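Local coordinates for protein FucU (Bifidobacterium longum subsp. infantis, PDB 3MVK), which probably interconverts the ring forms of ribose and the anomers of fucose, acting as a D-ribose pyranase and L-fucose mutarotase, at residues K15-M20 against L60-L65; L26-G31 against G53-A58; F33-I38 against Y123-S128; M76-G81 against P87-Y92. One frame throughout, in Å; residues are numbered along the deposited sequence. Where two conformers were deposited one is given.

Interaction 1 of 4, residues K15-M20 against L60-L65; sequences KVLCEM and LTVFPL
The carbonyl oxygen of L17 is gripped by two donors, a water and the amine of K141. The water donates to L17 O at 3.1 Å. It also donates to V62 O at 2.7 Å, so it joins two backbones that share no direct hydrogen bond. K141 NZ bonds M20 O as well and ties down the chain just where it leaves helix 11-19. The rest of the contact is apolar. L17 divides its methyl groups: CD1 meets V62 CG2 at 3.7 Å, and L17 CD2 meets F63 CD1, also at 3.7 Å. It crosses both partners at about a right angle. M20, a selenomethionine, comes in at the ring edge. Its chain bends at the last torsion (chi3 68°), and M20 CE ends in the ring plane, 3.6 Å from F63 CE1. M20 SE lies 5.4 Å from the centroid of the F63 ring, 80° off its normal. L26 and L139, on two strands of the sheet, also touch F63. With an alanine here, a gap beside L26 would probably open, and L17 CD2 and M20 CE would lose their aromatic partner. This is a Met-aromatic contact of the edge type. In this RbsD/FucU family fold it joins the end of helix 11-19 to the loop after helix 52-60.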
# COMPACT_ATOMS: atom_id res chain seq x y z
N LYS G 15 8.96 -17.35 -11.31
CA LYS G 15 8.37 -17.47 -9.97
C LYS G 15 6.94 -18.04 -10.05
O LYS G 15 6.58 -18.97 -9.31
CB LYS G 15 8.36 -16.13 -9.25
CG LYS G 15 7.72 -16.21 -7.87
CD LYS G 15 7.93 -14.91 -7.09
CE LYS G 15 7.42 -15.01 -5.65
NZ LYS G 15 5.93 -14.97 -5.53
N VAL G 16 6.15 -17.48 -10.96
CA VAL G 16 4.76 -17.93 -11.15
C VAL G 16 4.72 -19.42 -11.52
O VAL G 16 3.96 -20.17 -10.92
CB VAL G 16 4.06 -17.08 -12.24
CG1 VAL G 16 2.80 -17.78 -12.76
CG2 VAL G 16 3.71 -15.71 -11.68
N LEU G 17 5.54 -19.83 -12.49
CA LEU G 17 5.53 -21.21 -12.97
C LEU G 17 5.91 -22.18 -11.85
O LEU G 17 5.33 -23.28 -11.74
CB LEU G 17 6.46 -21.39 -14.17
CG LEU G 17 6.01 -20.61 -15.42
CD1 LEU G 17 7.11 -20.59 -16.47
CD2 LEU G 17 4.70 -21.20 -16.01
N CYS G 18 6.84 -21.76 -11.01
CA CYS G 18 7.29 -22.59 -9.90
C CYS G 18 6.25 -22.70 -8.79
O CYS G 18 6.06 -23.78 -8.20
CB CYS G 18 8.61 -22.08 -9.35
SG CYS G 18 9.95 -22.39 -10.50
N GLU G 19 5.57 -21.61 -8.50
CA GLU G 19 4.63 -21.67 -7.40
C GLU G 19 3.24 -22.20 -7.76
O GLU G 19 2.46 -22.52 -6.86
CB GLU G 19 4.56 -20.33 -6.68
CG GLU G 19 3.79 -19.30 -7.45
CD GLU G 19 4.12 -17.84 -7.06
OE1 GLU G 19 4.91 -17.55 -6.13
OE2 GLU G 19 3.56 -16.96 -7.70
N MSE G 20 2.94 -22.31 -9.05
CA MSE G 20 1.74 -23.05 -9.45
C MSE G 20 1.87 -24.52 -9.07
O MSE G 20 2.97 -25.09 -9.10
CB MSE G 20 1.52 -22.90 -10.96
CG MSE G 20 1.08 -21.51 -11.30
SE MSE G 20 0.96 -21.18 -13.24
CE MSE G 20 -0.58 -22.34 -13.73
N LEU G 60 6.42 -25.06 -21.93
CA LEU G 60 6.38 -26.52 -21.87
C LEU G 60 7.72 -27.14 -21.44
O LEU G 60 7.73 -28.26 -20.91
CB LEU G 60 5.89 -27.12 -23.18
CG LEU G 60 4.44 -26.81 -23.56
CD1 LEU G 60 4.17 -27.38 -24.94
CD2 LEU G 60 3.43 -27.34 -22.55
N THR G 61 8.82 -26.42 -21.62
CA THR G 61 10.10 -26.92 -21.11
C THR G 61 10.14 -27.00 -19.58
O THR G 61 10.93 -27.77 -19.01
CB THR G 61 11.31 -26.12 -21.64
OG1 THR G 61 11.33 -24.84 -21.00
CG2 THR G 61 11.24 -25.95 -23.15
N VAL G 62 9.30 -26.22 -18.90
CA VAL G 62 9.31 -26.20 -17.44
C VAL G 62 7.98 -26.55 -16.76
O VAL G 62 7.91 -26.63 -15.53
CB VAL G 62 9.85 -24.85 -16.89
CG1 VAL G 62 11.30 -24.66 -17.29
CG2 VAL G 62 8.99 -23.68 -17.36
N PHE G 63 6.95 -26.79 -17.55
CA PHE G 63 5.58 -26.85 -17.04
C PHE G 63 4.95 -28.13 -17.54
O PHE G 63 4.66 -28.27 -18.74
CB PHE G 63 4.82 -25.63 -17.59
CG PHE G 63 3.39 -25.47 -17.10
CD1 PHE G 63 3.10 -24.58 -16.06
CD2 PHE G 63 2.34 -26.10 -17.74
CE1 PHE G 63 1.77 -24.36 -15.63
CE2 PHE G 63 1.01 -25.91 -17.33
CZ PHE G 63 0.72 -25.03 -16.27
N PRO G 64 4.75 -29.10 -16.63
CA PRO G 64 4.09 -30.34 -17.01
C PRO G 64 2.59 -30.15 -17.21
O PRO G 64 1.91 -29.49 -16.40
CB PRO G 64 4.37 -31.27 -15.81
CG PRO G 64 4.46 -30.34 -14.66
CD PRO G 64 5.03 -29.03 -15.18
N LEU G 65 2.08 -30.71 -18.31
CA LEU G 65 0.64 -30.66 -18.55
C LEU G 65 -0.06 -31.75 -17.77
O LEU G 65 0.40 -32.90 -17.77
CB LEU G 65 0.34 -30.83 -20.04
CG LEU G 65 0.68 -29.64 -20.94
CD1 LEU G 65 0.46 -30.04 -22.39
CD2 LEU G 65 -0.17 -28.42 -20.56
O HOH W 1 6.23 -25.41 -13.74

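Interaction 2 of 4, residues L26-G31 against G53-A58; sequences LVIADG and GEILKA
A helix packed on the face of a mixed sheet is the element here: helix 52-60 lies against strand 25-29, with I28 meeting I55 and L56. Strand 25-29 leads through helix 35-38 to the parallel strand 43-47, and helix 52-60 is the next helix in the chain. The contact lies near the centre of the chain, and all three touching residues are buried. It is purely apolar, with no hydrogen bond between the segments. The backbones come nearest where I28 CA is 7.7 Å from L56 CA.

I28 reaches across with both of its branches. I28 CG2 lies 4.2 Å from I55 CG2, and I55 CG2 also sits 4.1 Å from I28 CD1. The two isoleucine side chains lie alongside each other, running opposite ways. L56 is met differently, since its side chain crosses I28 at about a right angle. L56 also packs on L137 and L139 of strand 137-140 and on Y92 and L95 of helix 88-97. L56 thus reaches from its own helix to helix 88-97 and to the sheet. Further along, D30 OD2 accepts a hydrogen bond from A135 N, and D30 OD1 bonds a glycerol, probably from the crystallisation liquor.

The longer branch of I28 runs out extended (chi2 174°). That brings its end methyl up to the helix backbone, with I28 CD1 4.0 Å from L56 CA and likewise 4.0 Å from L56 CD1.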
# COMPACT_ATOMS: atom_id res chain seq x y z
N LEU G 26 -2.91 -21.35 -16.31
CA LEU G 26 -2.49 -20.06 -16.82
C LEU G 26 -3.06 -19.89 -18.22
O LEU G 26 -3.42 -20.87 -18.89
CB LEU G 26 -0.96 -19.93 -16.81
CG LEU G 26 -0.14 -20.88 -17.69
CD1 LEU G 26 -0.24 -20.52 -19.18
CD2 LEU G 26 1.31 -20.89 -17.26
N VAL G 27 -3.14 -18.65 -18.67
CA VAL G 27 -3.66 -18.36 -19.99
C VAL G 27 -2.55 -17.72 -20.82
O VAL G 27 -1.94 -16.74 -20.39
CB VAL G 27 -4.82 -17.35 -19.92
CG1 VAL G 27 -5.35 -17.03 -21.33
CG2 VAL G 27 -5.97 -17.87 -19.05
N ILE G 28 -2.29 -18.28 -22.00
CA ILE G 28 -1.49 -17.56 -23.00
C ILE G 28 -2.50 -16.78 -23.81
O ILE G 28 -3.30 -17.37 -24.55
CB ILE G 28 -0.68 -18.54 -23.91
CG1 ILE G 28 0.21 -19.43 -23.04
CG2 ILE G 28 0.13 -17.73 -24.96
CD1 ILE G 28 0.93 -20.51 -23.81
N ALA G 29 -2.47 -15.46 -23.66
CA ALA G 29 -3.47 -14.57 -24.26
C ALA G 29 -2.91 -14.06 -25.57
O ALA G 29 -1.78 -13.57 -25.62
CB ALA G 29 -3.79 -13.41 -23.30
N ASP G 30 -3.70 -14.15 -26.64
CA ASP G 30 -3.28 -13.55 -27.91
C ASP G 30 -3.36 -12.01 -27.85
O ASP G 30 -3.81 -11.43 -26.85
CB ASP G 30 -4.04 -14.18 -29.11
CG ASP G 30 -5.54 -13.83 -29.17
OD1 ASP G 30 -5.98 -12.76 -28.67
OD2 ASP G 30 -6.29 -14.63 -29.79
N GLY G 31 -2.85 -11.35 -28.88
CA GLY G 31 -2.73 -9.90 -28.91
C GLY G 31 -4.06 -9.17 -28.80
O GLY G 31 -4.11 -8.02 -28.33
N GLY G 53 3.25 -19.38 -30.14
CA GLY G 53 4.08 -20.60 -30.27
C GLY G 53 5.38 -20.51 -29.50
O GLY G 53 5.75 -21.44 -28.80
N GLU G 54 6.07 -19.38 -29.58
CA GLU G 54 7.34 -19.30 -28.87
C GLU G 54 7.13 -19.29 -27.36
O GLU G 54 7.93 -19.89 -26.62
CB GLU G 54 8.21 -18.13 -29.33
CG GLU G 54 7.60 -16.79 -29.21
CD GLU G 54 8.46 -15.71 -29.88
OE1 GLU G 54 7.88 -14.88 -30.63
OE2 GLU G 54 9.70 -15.72 -29.69
N ILE G 55 6.05 -18.65 -26.91
CA ILE G 55 5.70 -18.70 -25.49
C ILE G 55 5.35 -20.12 -25.05
O ILE G 55 5.84 -20.59 -24.02
CB ILE G 55 4.57 -17.71 -25.15
CG1 ILE G 55 5.08 -16.29 -25.33
CG2 ILE G 55 4.11 -17.90 -23.70
CD1 ILE G 55 4.01 -15.26 -25.26
N LEU G 56 4.49 -20.80 -25.80
CA LEU G 56 4.13 -22.17 -25.44
C LEU G 56 5.35 -23.05 -25.40
O LEU G 56 5.51 -23.85 -24.47
CB LEU G 56 3.11 -22.74 -26.42
CG LEU G 56 2.64 -24.15 -26.11
CD1 LEU G 56 1.93 -24.29 -24.73
CD2 LEU G 56 1.70 -24.63 -27.23
N LYS G 57 6.20 -22.93 -26.40
CA LYS G 57 7.39 -23.78 -26.47
C LYS G 57 8.26 -23.59 -25.22
O LYS G 57 8.75 -24.57 -24.65
CB LYS G 57 8.19 -23.48 -27.73
CG LYS G 57 9.40 -24.39 -27.93
CD LYS G 57 10.26 -23.84 -29.08
CE LYS G 57 11.55 -24.63 -29.21
NZ LYS G 57 11.29 -26.02 -29.66
N ALA G 58 8.43 -22.35 -24.79
CA ALA G 58 9.23 -22.04 -23.63
C ALA G 58 8.59 -22.59 -22.35
O ALA G 58 9.27 -23.21 -21.51
CB ALA G 58 9.47 -20.53 -23.54

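Interaction 3 of 4, residues F33-I38 against Y123-S128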
# COMPACT_ATOMS: atom_id res chain seq x y z
N PHE G 33 -6.66 -10.33 -27.02
CA PHE G 33 -7.37 -10.73 -25.82
C PHE G 33 -7.36 -9.60 -24.80
O PHE G 33 -6.38 -8.87 -24.68
CB PHE G 33 -6.66 -11.94 -25.23
CG PHE G 33 -7.42 -12.67 -24.17
CD1 PHE G 33 -8.42 -13.58 -24.51
CD2 PHE G 33 -7.10 -12.49 -22.81
CE1 PHE G 33 -9.11 -14.32 -23.53
CE2 PHE G 33 -7.79 -13.22 -21.82
CZ PHE G 33 -8.77 -14.12 -22.18
N PRO G 34 -8.46 -9.46 -24.04
CA PRO G 34 -8.53 -8.46 -22.97
C PRO G 34 -7.77 -8.96 -21.73
O PRO G 34 -8.39 -9.33 -20.73
CB PRO G 34 -10.04 -8.32 -22.72
CG PRO G 34 -10.61 -9.64 -23.16
CD PRO G 34 -9.75 -10.13 -24.29
N ALA G 35 -6.43 -8.96 -21.81
CA ALA G 35 -5.63 -9.68 -20.81
C ALA G 35 -5.71 -9.00 -19.43
O ALA G 35 -5.77 -9.68 -18.39
CB ALA G 35 -4.18 -9.77 -21.25
N GLU G 36 -5.70 -7.67 -19.43
CA GLU G 36 -5.66 -6.91 -18.18
C GLU G 36 -7.00 -6.97 -17.45
O GLU G 36 -7.04 -7.08 -16.22
CB GLU G 36 -5.22 -5.46 -18.40
CG GLU G 36 -3.78 -5.30 -18.88
CD GLU G 36 -2.73 -5.61 -17.81
OE1 GLU G 36 -3.08 -5.77 -16.62
OE2 GLU G 36 -1.53 -5.73 -18.18
N SER G 37 -8.10 -6.89 -18.19
CA SER G 37 -9.41 -6.96 -17.53
C SER G 37 -9.75 -8.39 -17.06
O SER G 37 -10.18 -8.61 -15.91
CB SER G 37 -10.50 -6.37 -18.44
OG SER G 37 -10.64 -7.11 -19.65
N ILE G 38 -9.57 -9.36 -17.95
CA ILE G 38 -9.78 -10.75 -17.59
C ILE G 38 -8.87 -11.13 -16.43
O ILE G 38 -9.28 -11.86 -15.54
CB ILE G 38 -9.51 -11.69 -18.80
CG1 ILE G 38 -10.59 -11.51 -19.87
CG2 ILE G 38 -9.45 -13.19 -18.35
CD1 ILE G 38 -12.02 -11.92 -19.43
N TYR G 123 -4.55 -18.48 -12.60
CA TYR G 123 -3.57 -17.93 -11.66
C TYR G 123 -2.77 -16.81 -12.32
O TYR G 123 -2.41 -15.82 -11.68
CB TYR G 123 -2.65 -19.04 -11.17
CG TYR G 123 -1.68 -18.58 -10.10
CD1 TYR G 123 -2.14 -18.24 -8.83
CD2 TYR G 123 -0.32 -18.45 -10.38
CE1 TYR G 123 -1.24 -17.81 -7.84
CE2 TYR G 123 0.60 -18.03 -9.40
CZ TYR G 123 0.12 -17.71 -8.14
OH TYR G 123 0.97 -17.27 -7.16
N CYS G 124 -2.49 -16.97 -13.62
CA CYS G 124 -1.66 -16.03 -14.34
C CYS G 124 -2.16 -15.91 -15.78
O CYS G 124 -2.52 -16.91 -16.39
CB CYS G 124 -0.23 -16.54 -14.34
SG CYS G 124 0.95 -15.65 -15.40
N VAL G 125 -2.19 -14.69 -16.30
CA VAL G 125 -2.50 -14.44 -17.73
C VAL G 125 -1.23 -13.83 -18.33
O VAL G 125 -0.70 -12.84 -17.83
CB VAL G 125 -3.69 -13.46 -17.89
CG1 VAL G 125 -3.96 -13.16 -19.37
CG2 VAL G 125 -4.93 -14.02 -17.22
N ILE G 126 -0.73 -14.46 -19.38
CA ILE G 126 0.45 -13.98 -20.10
C ILE G 126 -0.04 -13.24 -21.33
O ILE G 126 -0.63 -13.84 -22.22
CB ILE G 126 1.31 -15.16 -20.53
CG1 ILE G 126 1.81 -15.93 -19.30
CG2 ILE G 126 2.50 -14.69 -21.40
CD1 ILE G 126 2.38 -17.30 -19.67
N ALA G 127 0.24 -11.93 -21.39
CA ALA G 127 -0.27 -11.09 -22.49
C ALA G 127 0.74 -11.13 -23.63
O ALA G 127 1.72 -10.37 -23.63
CB ALA G 127 -0.49 -9.66 -22.00
N SER G 128 0.52 -12.02 -24.60
CA SER G 128 1.44 -12.10 -25.75
C SER G 128 1.12 -11.02 -26.75
O SER G 128 0.16 -10.26 -26.61
CB SER G 128 1.37 -13.46 -26.46
OG SER G 128 0.25 -13.55 -27.34
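A35 presses its one methyl group against two residues of strand 124-128. A35 CB is 3.8 Å from A127 CB and 3.9 Å from V125 CG1. V125 CG1 also comes within 4.0 Å of A35 O, so it touches backbone as well as side chain. This branch of V125 stands opposite its own backbone nitrogen (chi1 178°), which turns it to the start of helix 35-38. A35 CA and A127 CA are only 5.8 Å apart.

The turn before the helix sets A35 in place. P34 is the centre of an inverse gamma turn, closed by a weak bond from A35 N to F33 O of 2.9 Å. P34 is also the N-cap residue, and its carbonyl takes the helical bond from I38 N to P34 O at 3.0 Å. P34 CD lies over one face of the F33 ring, 3.4 Å above the plane and offset toward the rim. Beyond this, F33 rests on F115, while P34 and I38 rest on Y116, all on helix 112-119. E36 OE2 forms a salt bridge with R46 of strand 43-47, and S37 OG bonds D24 OD1 of a neighbouring subunit. On the strand side, V125 pairs through its backbone with I43 and V45.

No hydrogen bond joins the two segments. The contact is methyl against methyl, and the small side chains of A35 and A127 let the short helix lie close on the sheet.

Interaction 4 of 4, residues M76-G81 against P87-Y92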
# COMPACT_ATOMS: atom_id res chain seq x y z
N MSE G 76 -10.07 -21.29 -27.56
CA MSE G 76 -11.32 -20.57 -27.74
C MSE G 76 -11.95 -20.97 -29.08
O MSE G 76 -11.30 -20.90 -30.12
CB MSE G 76 -11.06 -19.06 -27.75
CG MSE G 76 -12.32 -18.21 -27.85
SE MSE G 76 -11.96 -16.33 -28.05
CE MSE G 76 -11.76 -15.87 -26.14
N GLU G 77 -13.21 -21.39 -29.06
CA GLU G 77 -13.94 -21.69 -30.29
C GLU G 77 -14.24 -20.43 -31.08
O GLU G 77 -14.53 -19.39 -30.50
CB GLU G 77 -15.26 -22.39 -29.94
CG GLU G 77 -15.04 -23.77 -29.36
CD GLU G 77 -16.27 -24.40 -28.75
OE1 GLU G 77 -17.38 -23.83 -28.87
OE2 GLU G 77 -16.14 -25.47 -28.13
N LYS G 78 -14.19 -20.53 -32.41
CA LYS G 78 -14.52 -19.37 -33.24
C LYS G 78 -15.98 -19.00 -33.08
O LYS G 78 -16.85 -19.88 -32.95
CB LYS G 78 -14.16 -19.64 -34.70
CG LYS G 78 -12.69 -19.99 -34.84
CD LYS G 78 -12.20 -19.92 -36.29
CE LYS G 78 -13.01 -20.83 -37.21
NZ LYS G 78 -12.26 -21.00 -38.50
N VAL G 79 -16.25 -17.70 -33.09
CA VAL G 79 -17.62 -17.19 -33.05
C VAL G 79 -18.35 -17.76 -34.28
O VAL G 79 -17.81 -17.73 -35.37
CB VAL G 79 -17.63 -15.67 -33.04
CG1 VAL G 79 -19.06 -15.13 -33.17
CG2 VAL G 79 -16.99 -15.18 -31.72
N PRO G 80 -19.55 -18.33 -34.09
CA PRO G 80 -20.25 -18.89 -35.26
C PRO G 80 -20.33 -17.88 -36.39
O PRO G 80 -20.66 -16.72 -36.15
CB PRO G 80 -21.63 -19.22 -34.71
CG PRO G 80 -21.38 -19.55 -33.26
CD PRO G 80 -20.29 -18.59 -32.83
N GLY G 81 -19.95 -18.29 -37.60
CA GLY G 81 -19.92 -17.39 -38.75
C GLY G 81 -18.58 -16.74 -39.05
O GLY G 81 -18.38 -16.22 -40.15
N PRO G 87 -4.31 -21.61 -38.22
CA PRO G 87 -3.20 -22.57 -38.30
C PRO G 87 -2.44 -22.72 -36.98
O PRO G 87 -1.84 -23.76 -36.75
CB PRO G 87 -2.29 -21.96 -39.37
CG PRO G 87 -2.61 -20.50 -39.36
CD PRO G 87 -4.09 -20.48 -39.15
N ILE G 88 -2.51 -21.73 -36.10
CA ILE G 88 -1.75 -21.83 -34.84
C ILE G 88 -2.26 -22.98 -33.96
O ILE G 88 -1.51 -23.49 -33.13
CB ILE G 88 -1.77 -20.50 -34.04
CG1 ILE G 88 -0.56 -20.46 -33.07
CG2 ILE G 88 -3.08 -20.36 -33.30
CD1 ILE G 88 -0.25 -19.08 -32.50
N TRP G 89 -3.50 -23.42 -34.17
CA TRP G 89 -4.03 -24.57 -33.43
C TRP G 89 -3.19 -25.81 -33.67
O TRP G 89 -2.90 -26.57 -32.74
CB TRP G 89 -5.48 -24.85 -33.79
CG TRP G 89 -6.44 -23.75 -33.39
CD1 TRP G 89 -6.14 -22.55 -32.76
CD2 TRP G 89 -7.85 -23.75 -33.60
NE1 TRP G 89 -7.28 -21.83 -32.57
CE2 TRP G 89 -8.35 -22.53 -33.06
CE3 TRP G 89 -8.76 -24.66 -34.17
CZ2 TRP G 89 -9.71 -22.19 -33.10
CZ3 TRP G 89 -10.12 -24.32 -34.21
CH2 TRP G 89 -10.58 -23.09 -33.67
N ASP G 90 -2.76 -26.02 -34.92
CA ASP G 90 -1.93 -27.19 -35.23
C ASP G 90 -0.49 -26.97 -34.76
O ASP G 90 0.18 -27.92 -34.38
CB ASP G 90 -1.95 -27.51 -36.73
CG ASP G 90 -3.25 -28.18 -37.18
OD1 ASP G 90 -4.10 -28.59 -36.33
OD2 ASP G 90 -3.42 -28.31 -38.40
N VAL G 91 -0.03 -25.72 -34.77
CA VAL G 91 1.28 -25.41 -34.19
C VAL G 91 1.27 -25.79 -32.70
O VAL G 91 2.18 -26.48 -32.21
CB VAL G 91 1.63 -23.93 -34.37
CG1 VAL G 91 2.90 -23.56 -33.58
CG2 VAL G 91 1.80 -23.59 -35.86
N TYR G 92 0.23 -25.37 -32.00
CA TYR G 92 0.12 -25.70 -30.58
C TYR G 92 0.10 -27.21 -30.35
O TYR G 92 0.76 -27.71 -29.44
CB TYR G 92 -1.15 -25.08 -29.97
CG TYR G 92 -1.11 -23.58 -29.78
CD1 TYR G 92 0.11 -22.87 -29.74
CD2 TYR G 92 -2.30 -22.86 -29.59
CE1 TYR G 92 0.13 -21.48 -29.52
CE2 TYR G 92 -2.28 -21.49 -29.38
CZ TYR G 92 -1.07 -20.81 -29.35
OH TYR G 92 -1.07 -19.45 -29.11
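M76 and K78 both meet a single residue of the second segment, W89. P87 begins that segment, and its carbonyl oxygen receives weak bonds from D90 N and V91 N. I88 follows. I88 O accepts a bond from Y92 N of 2.8 Å, and I88 CG1 lies 3.7 Å above one face of the Y92 ring.

W89 carries the contact with the six-membered part of its indole. W89 CZ2 is 3.6 Å from M76 O, a buried carbonyl with no hydrogen-bond partner in the model. W89 CH2 is 3.9 Å from K78 CG. Both partners approach the ring obliquely. The K78 chain bends at chi3 (-57°), and its amine bonds V84 O. Next along the rim from CZ2, beyond CE2, W89 NE1 bonds Y134 O, which fixes how the ring is turned. Y92 ends the segment.

W89 and Y92 both rest on L75, so helix 88-97 lies against strand 73-76. The selenomethionine side chain of M76 packs on R112, F115 and Y116 of helix 112-119.

How the interactions relate
Interactions 1 to 3 meet around neighbouring strands. L26 joins the first two: L17 CD2 packs on L26 CD2 at 3.6 Å. E19 OE2 and Y123 OH, 2.7 Å apart, join interactions 1 and 3. Interactions 2 and 3 share the sheet: V27 O and I126 N are 2.8 Å apart. Interaction 4 touches interaction 2 through L56 CD2 and Y92 CD1 at 3.5 Å, and interaction 3 through F33 and M76. Interactions 1 and 4 lie on opposite sides of the chain's centre, centres 24 Å apart. The F63 side chain is about 10 Å from a bound sodium ion. A glycerol bonds D30 and one lies about 4 Å from the M76 side chain, which may mark a pocket.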